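Local coordinates for protein dTDP Sugar Isomerase (PDB 3EJK) that probably catalyses the epimerisation at C3' and C5' of dTDP-4-dehydro-6-deoxy-D-glucose that yields dTDP-4-dehydro-L-rhamnose, at residues Leu77-Val82 and Asp111-Leu116; Gly83-Val88 and Thr132-Ala137; Gly125-Gly130 and Ala166-Thr171. All blocks are in the same frame, centred on the assembly; numbering follows the deposited sequence.

Contact 1. Residues Leu77-Val82 and Asp111-Leu116; sequences LFAVPV and DNYRLL
Phe-78 and Leu-116 form an antiparallel hydrogen-bonded pair, with strands 77-82 and 114-116 running at 148° to each other and their axes approaching to 4.7 Å. Both bonds of the pair are nearly straight: Phe-78 N donates to Leu-116 O over 3.0 Å, and Leu-116 N returns a bond to Phe-78 O. Further along, the pairing opens and a water takes over, accepting from Val-80 N at 2.8 Å and donating to Arg-114 O. The strands belong to the larger antiparallel sheet of a cupin jelly roll, where strand 76-82 also pairs with strand 134-140. On the face carrying Phe-78 and Leu-116, their CB atoms lie side by side at 4.2 Å; Leu-107 of the second sheet packs against both. Leu-115 serves the other face. Its CG stands anti to the backbone N (chi1 -167°), which sets CD1 3.4 Å from Phe-78 O and CD2 4.0 Å from Leu-77 CD2, while CD1 also meets the Ala-79 methyl. Tyr-113, the centre of an inverse gamma turn, brings its ring alongside the other strand: Val-80 O lies at the ring edge, 3.6 Å from Tyr-113 CD1, and CE1 approaches Pro-81. The phenol OH is hydrogen-bonded to His-40 O.

Contact 2. Residues Gly83-Val88 and Thr132-Ala137; sequences GCIHVV and TPALVA
Ile-85, Ala-134 and Gly-83 carry most of this contact, which bridges the two facing sheets of the jelly roll: strand 84-90 lies in one, strand 134-140 in the other. The short strand axes make an angle of 59° and come no closer than 6.9 Å, a spacing filled by side chains rather than by beta pairing. Ile-85 points into the gap. Its CG1 sits between the backbone N and the carbonyl carbon (chi1 72°), leaving CG2 beside the backbone N, where it meets Ala-134 CB at 3.5 Å. The other branch runs out extended, and its terminal CD1 reaches Val-136 CG2 at 3.9 Å; the two side chains cross at about a right angle. Phe-126 packs on both Ile-85 and Val-136, continuing this apolar interior. At the turn leading into strand 84-90, Gly-83 has a positive phi and brings its CA within 4.2 Å of Ala-134 CA, so the backbones come close together here. Next to it, Cys-84 turns away from strand 134-137, and its SG is covalently linked to an unidentified ligand. The backbone of Cys-84 is linked to Thr-132 through a water that accepts from Cys-84 N at 3.0 Å and lies 2.8 Å from Thr-132 O, to which it can donate.

Contact 3. Residues Gly125-Gly130 and Ala166-Thr171; sequences GFAATG and ADLSGT
Leu-168 lays its forked end against Ala-127, with CD1 3.7 Å and CD2 4.0 Å from the Ala-127 methyl, so that both branches rest against the one carbon from the same side. Its CG lies beside the backbone N (chi1 -57°), and the extended side chain carries the fork to the strand. Thr-129 points toward the same residue from farther along the chain: its CG2 comes to 4.2 Å from Leu-168 CD2, and its CB lies near Leu-168 O and Gly-170 CA. The threonine chi1 of 66° holds OG1 between the backbone N and the carbonyl carbon, leaving CG2 to turn toward the leucine. Here the C-terminal segment of the ordered chain, without regular secondary structure, folds against strand 123-128 and the residues that follow it, in the smaller sheet of the cupin double-stranded beta-helix. One backbone bond joins them: Gly-130 N donates to Leu-168 O over 3.0 Å, at an N-H...O angle of 159°. The same oxygen receives a CA-H...O contact from Thr-129 CA at 3.2 Å. Behind Leu-168, Asp-167 OD1 accepts from Ser-169 N at 2.9 Å, closing an Asx turn, and additionally from Ser-169 OG at 2.7 Å. The two donors reach that oxygen on its anti and syn sides respectively, both standing off the carboxylate plane, the backbone N more so. Arg-63 packs on Leu-168 and also donates through NE to Gly-130 O.

In the fold
Of the strands in these contacts, 76-82 is reached first from the N terminus; contact 1 closes a 28-residue loop by pairing it with strand 114-118 in the larger sheet. The chain turns at once from 77-82 into 83-88, which enters the smaller sheet, and contact 2 brings 132-137 back against it. Contacts 1 and 2 therefore cross along the sequence, and Ala-79 O and Ala-137 N probably bond where strands 76-82 and 134-140 run together. Contact 3 follows contact 1 in series but crosses contact 2, tying the last ordered residues to strand 123-128. That strand neighbours 84-90, and Phe-126 meets Phe-78 between the two sheets, planes at about 90°.

Contact 1. Residues Leu77-Val82 and Asp111-Leu116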
# COMPACT_ATOMS: atom_id res chain seq x y z
N LEU A 77 9.98 -4.32 -4.57
CA LEU A 77 9.89 -4.39 -3.09
C LEU A 77 8.43 -4.65 -2.73
O LEU A 77 7.60 -3.74 -2.69
CB LEU A 77 10.43 -3.15 -2.39
CG LEU A 77 11.94 -2.92 -2.48
CD1 LEU A 77 12.30 -1.58 -1.84
CD2 LEU A 77 12.68 -4.04 -1.83
N PHE A 78 8.15 -5.93 -2.52
CA PHE A 78 6.82 -6.46 -2.21
C PHE A 78 6.53 -6.51 -0.72
O PHE A 78 7.34 -6.96 0.08
CB PHE A 78 6.68 -7.92 -2.67
CG PHE A 78 6.35 -8.12 -4.13
CD1 PHE A 78 6.51 -7.12 -5.05
CD2 PHE A 78 5.93 -9.38 -4.56
CE1 PHE A 78 6.20 -7.34 -6.40
CE2 PHE A 78 5.65 -9.62 -5.92
CZ PHE A 78 5.80 -8.58 -6.83
N ALA A 79 5.32 -6.07 -0.40
CA ALA A 79 4.74 -6.28 0.93
C ALA A 79 3.30 -6.71 0.72
O ALA A 79 2.69 -6.34 -0.28
CB ALA A 79 4.83 -5.05 1.84
N VAL A 80 2.79 -7.55 1.62
CA VAL A 80 1.44 -8.10 1.50
C VAL A 80 0.63 -7.79 2.78
O VAL A 80 0.55 -8.61 3.70
CB VAL A 80 1.47 -9.61 1.21
CG1 VAL A 80 0.07 -10.18 1.15
CG2 VAL A 80 2.24 -9.90 -0.13
N PRO A 81 0.02 -6.62 2.83
CA PRO A 81 -0.68 -6.20 4.05
C PRO A 81 -2.06 -6.79 4.24
O PRO A 81 -2.62 -6.74 5.33
CB PRO A 81 -0.80 -4.69 3.90
CG PRO A 81 -0.68 -4.44 2.43
CD PRO A 81 0.01 -5.59 1.79
N VAL A 82 -2.58 -7.35 3.16
CA VAL A 82 -3.89 -8.03 3.21
C VAL A 82 -3.77 -9.41 2.57
O VAL A 82 -3.20 -9.56 1.48
CB VAL A 82 -5.00 -7.18 2.52
CG1 VAL A 82 -6.33 -7.95 2.45
CG2 VAL A 82 -5.18 -5.85 3.26
N ASP A 111 2.21 -13.97 10.43
CA ASP A 111 3.54 -14.47 10.73
C ASP A 111 4.54 -14.33 9.62
O ASP A 111 5.71 -14.66 9.79
CB ASP A 111 3.47 -15.94 11.14
CG ASP A 111 2.63 -16.16 12.39
OD1 ASP A 111 2.52 -15.22 13.20
OD2 ASP A 111 2.11 -17.29 12.56
N ASN A 112 4.09 -13.83 8.48
CA ASN A 112 4.97 -13.69 7.33
C ASN A 112 4.96 -12.31 6.72
O ASN A 112 5.08 -12.15 5.50
CB ASN A 112 4.57 -14.71 6.28
CG ASN A 112 4.98 -16.12 6.67
OD1 ASN A 112 6.16 -16.43 6.76
ND2 ASN A 112 4.01 -16.97 6.90
N TYR A 113 4.76 -11.31 7.57
CA TYR A 113 4.72 -9.91 7.11
C TYR A 113 6.15 -9.36 6.97
O TYR A 113 6.76 -8.85 7.90
CB TYR A 113 3.84 -9.05 8.00
CG TYR A 113 3.62 -7.69 7.38
CD1 TYR A 113 2.96 -7.57 6.17
CD2 TYR A 113 4.10 -6.53 7.99
CE1 TYR A 113 2.76 -6.35 5.59
CE2 TYR A 113 3.91 -5.30 7.41
CZ TYR A 113 3.23 -5.21 6.21
OH TYR A 113 3.06 -3.99 5.60
N ARG A 114 6.68 -9.55 5.77
CA ARG A 114 8.04 -9.14 5.42
C ARG A 114 8.10 -8.43 4.09
O ARG A 114 7.13 -8.41 3.32
CB ARG A 114 8.92 -10.37 5.33
CG ARG A 114 8.85 -11.20 6.62
CD ARG A 114 9.66 -12.46 6.52
NE ARG A 114 9.80 -13.10 7.83
CZ ARG A 114 9.16 -14.20 8.22
NH1 ARG A 114 8.34 -14.82 7.39
NH2 ARG A 114 9.36 -14.70 9.44
N LEU A 115 9.27 -7.87 3.85
CA LEU A 115 9.55 -7.15 2.61
C LEU A 115 10.47 -8.04 1.77
O LEU A 115 11.51 -8.49 2.22
CB LEU A 115 10.22 -5.80 2.88
CG LEU A 115 10.28 -4.85 1.67
CD1 LEU A 115 8.92 -4.30 1.44
CD2 LEU A 115 11.27 -3.70 1.91
N LEU A 116 10.02 -8.31 0.56
CA LEU A 116 10.74 -9.15 -0.41
C LEU A 116 11.32 -8.28 -1.52
O LEU A 116 10.62 -7.58 -2.22
CB LEU A 116 9.78 -10.17 -1.04
CG LEU A 116 10.29 -10.97 -2.23
CD1 LEU A 116 11.49 -11.81 -1.76
CD2 LEU A 116 9.18 -11.83 -2.88
O HOH W 1 4.51 -8.60 3.62

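Contact 2. Residues Gly83-Val88 and Thr132-Ala137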
# COMPACT_ATOMS: atom_id res chain seq x y z
N GLY A 83 -4.24 -10.41 3.29
CA GLY A 83 -4.22 -11.79 2.79
C GLY A 83 -2.87 -12.46 2.80
O GLY A 83 -1.98 -12.13 3.59
N CYS A 84 -2.70 -13.39 1.86
CA CYS A 84 -1.49 -14.17 1.81
C CYS A 84 -1.14 -14.63 0.44
O CYS A 84 -2.01 -15.05 -0.32
CB CYS A 84 -1.59 -15.30 2.82
SG CYS A 84 -0.15 -16.34 3.02
N ILE A 85 0.14 -14.53 0.08
CA ILE A 85 0.57 -15.04 -1.22
C ILE A 85 1.80 -15.90 -1.11
O ILE A 85 2.56 -15.88 -0.13
CB ILE A 85 0.91 -13.93 -2.28
CG1 ILE A 85 2.22 -13.23 -1.91
CG2 ILE A 85 -0.29 -12.97 -2.53
CD1 ILE A 85 2.67 -12.16 -2.88
N HIS A 86 1.92 -16.71 -2.15
CA HIS A 86 3.08 -17.55 -2.39
C HIS A 86 3.79 -16.95 -3.58
O HIS A 86 3.20 -16.78 -4.66
CB HIS A 86 2.70 -19.01 -2.65
CG HIS A 86 2.43 -19.77 -1.39
ND1 HIS A 86 2.51 -21.15 -1.32
CD2 HIS A 86 2.16 -19.35 -0.13
CE1 HIS A 86 2.26 -21.54 -0.08
NE2 HIS A 86 2.05 -20.46 0.66
N VAL A 87 5.03 -16.55 -3.36
CA VAL A 87 5.86 -16.01 -4.43
C VAL A 87 6.92 -17.02 -4.83
O VAL A 87 7.47 -17.72 -3.99
CB VAL A 87 6.62 -14.72 -4.00
CG1 VAL A 87 7.39 -14.13 -5.20
CG2 VAL A 87 5.68 -13.68 -3.39
N VAL A 88 7.15 -17.13 -6.13
CA VAL A 88 8.24 -17.95 -6.63
C VAL A 88 9.13 -17.11 -7.51
O VAL A 88 8.67 -16.37 -8.37
CB VAL A 88 7.77 -19.17 -7.42
CG1 VAL A 88 8.98 -19.88 -8.04
CG2 VAL A 88 6.95 -20.14 -6.55
N THR A 132 -9.68 -15.85 0.71
CA THR A 132 -9.92 -14.41 0.64
C THR A 132 -8.81 -13.74 -0.16
O THR A 132 -7.72 -14.28 -0.28
CB THR A 132 -10.10 -13.76 2.04
OG1 THR A 132 -8.90 -13.92 2.81
CG2 THR A 132 -11.27 -14.40 2.76
N PRO A 133 -9.10 -12.57 -0.75
CA PRO A 133 -8.10 -11.94 -1.60
C PRO A 133 -6.89 -11.38 -0.88
O PRO A 133 -6.91 -11.09 0.32
CB PRO A 133 -8.88 -10.79 -2.27
CG PRO A 133 -10.33 -10.99 -1.90
CD PRO A 133 -10.34 -11.79 -0.65
N ALA A 134 -5.83 -11.28 -1.66
CA ALA A 134 -4.60 -10.69 -1.20
C ALA A 134 -4.43 -9.34 -1.87
O ALA A 134 -4.99 -9.06 -2.94
CB ALA A 134 -3.40 -11.60 -1.51
N LEU A 135 -3.71 -8.48 -1.17
CA LEU A 135 -3.33 -7.17 -1.70
C LEU A 135 -1.83 -7.07 -1.57
O LEU A 135 -1.28 -7.03 -0.48
CB LEU A 135 -3.97 -6.00 -0.95
CG LEU A 135 -3.70 -4.68 -1.69
CD1 LEU A 135 -4.63 -4.57 -2.93
CD2 LEU A 135 -3.86 -3.49 -0.78
N VAL A 136 -1.18 -7.06 -2.72
CA VAL A 136 0.26 -6.96 -2.80
C VAL A 136 0.60 -5.51 -3.06
O VAL A 136 0.02 -4.88 -3.94
CB VAL A 136 0.80 -7.84 -3.98
CG1 VAL A 136 2.30 -7.82 -4.01
CG2 VAL A 136 0.28 -9.28 -3.88
N ALA A 137 1.52 -4.97 -2.27
CA ALA A 137 2.01 -3.62 -2.47
C ALA A 137 3.41 -3.73 -3.02
O ALA A 137 4.20 -4.58 -2.63
CB ALA A 137 2.00 -2.82 -1.17
O HOH W 2 -5.15 -14.66 0.67

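Contact 3. Residues Gly125-Gly130 and Ala166-Thr171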
# COMPACT_ATOMS: atom_id res chain seq x y z
N GLY A 125 6.62 -14.73 -10.05
CA GLY A 125 5.21 -15.08 -10.12
C GLY A 125 4.67 -15.20 -8.71
O GLY A 125 5.42 -15.43 -7.77
N PHE A 126 3.37 -15.01 -8.57
CA PHE A 126 2.75 -15.14 -7.25
C PHE A 126 1.28 -15.48 -7.34
O PHE A 126 0.62 -15.23 -8.36
CB PHE A 126 2.99 -13.89 -6.39
CG PHE A 126 2.57 -12.59 -7.05
CD1 PHE A 126 1.29 -12.13 -6.94
CD2 PHE A 126 3.49 -11.84 -7.77
CE1 PHE A 126 0.91 -10.93 -7.53
CE2 PHE A 126 3.12 -10.66 -8.37
CZ PHE A 126 1.82 -10.20 -8.25
N ALA A 127 0.79 -16.07 -6.27
CA ALA A 127 -0.60 -16.48 -6.14
C ALA A 127 -1.14 -16.33 -4.73
O ALA A 127 -0.43 -16.51 -3.76
CB ALA A 127 -0.77 -17.93 -6.60
N ALA A 128 -2.42 -16.00 -4.66
CA ALA A 128 -3.12 -15.85 -3.39
C ALA A 128 -3.58 -17.21 -2.88
O ALA A 128 -4.19 -17.99 -3.59
CB ALA A 128 -4.35 -14.91 -3.53
N THR A 129 -3.27 -17.46 -1.62
CA THR A 129 -3.67 -18.69 -0.94
C THR A 129 -4.91 -18.46 -0.10
O THR A 129 -5.30 -17.33 0.22
CB THR A 129 -2.56 -19.22 -0.01
OG1 THR A 129 -2.37 -18.28 1.05
CG2 THR A 129 -1.25 -19.39 -0.77
N GLY A 130 -5.56 -19.54 0.25
CA GLY A 130 -6.72 -19.43 1.12
C GLY A 130 -8.00 -19.12 0.37
O GLY A 130 -8.14 -19.42 -0.80
N ALA A 166 0.88 -26.30 -7.54
CA ALA A 166 1.06 -25.62 -6.23
C ALA A 166 -0.09 -25.82 -5.25
O ALA A 166 -1.25 -25.89 -5.62
CB ALA A 166 1.31 -24.11 -6.41
N ASP A 167 0.29 -25.88 -3.98
CA ASP A 167 -0.68 -25.97 -2.89
C ASP A 167 -0.98 -24.56 -2.45
O ASP A 167 -0.15 -23.89 -1.81
CB ASP A 167 -0.12 -26.79 -1.73
CG ASP A 167 -1.06 -26.86 -0.55
OD1 ASP A 167 -2.18 -26.31 -0.60
OD2 ASP A 167 -0.65 -27.48 0.46
N LEU A 168 -2.16 -24.09 -2.82
CA LEU A 168 -2.57 -22.74 -2.50
C LEU A 168 -3.65 -22.74 -1.43
O LEU A 168 -4.42 -21.80 -1.29
CB LEU A 168 -3.06 -22.00 -3.76
CG LEU A 168 -2.04 -21.93 -4.92
CD1 LEU A 168 -2.62 -21.13 -6.08
CD2 LEU A 168 -0.74 -21.33 -4.45
N SER A 169 -3.69 -23.82 -0.66
CA SER A 169 -4.71 -23.97 0.38
C SER A 169 -4.47 -23.01 1.53
O SER A 169 -5.38 -22.59 2.22
CB SER A 169 -4.73 -25.39 0.93
OG SER A 169 -3.54 -25.61 1.67
N GLY A 170 -3.21 -22.67 1.70
CA GLY A 170 -2.80 -21.82 2.80
C GLY A 170 -2.88 -22.55 4.13
O GLY A 170 -2.46 -22.04 5.17
N THR A 171 -3.42 -23.76 4.09
CA THR A 171 -3.57 -24.58 5.32
C THR A 171 -2.22 -24.96 5.92
O THR A 171 -1.35 -25.52 5.23
CB THR A 171 -4.40 -25.86 5.10
OG1 THR A 171 -3.76 -26.69 4.11
CG2 THR A 171 -5.82 -25.52 4.67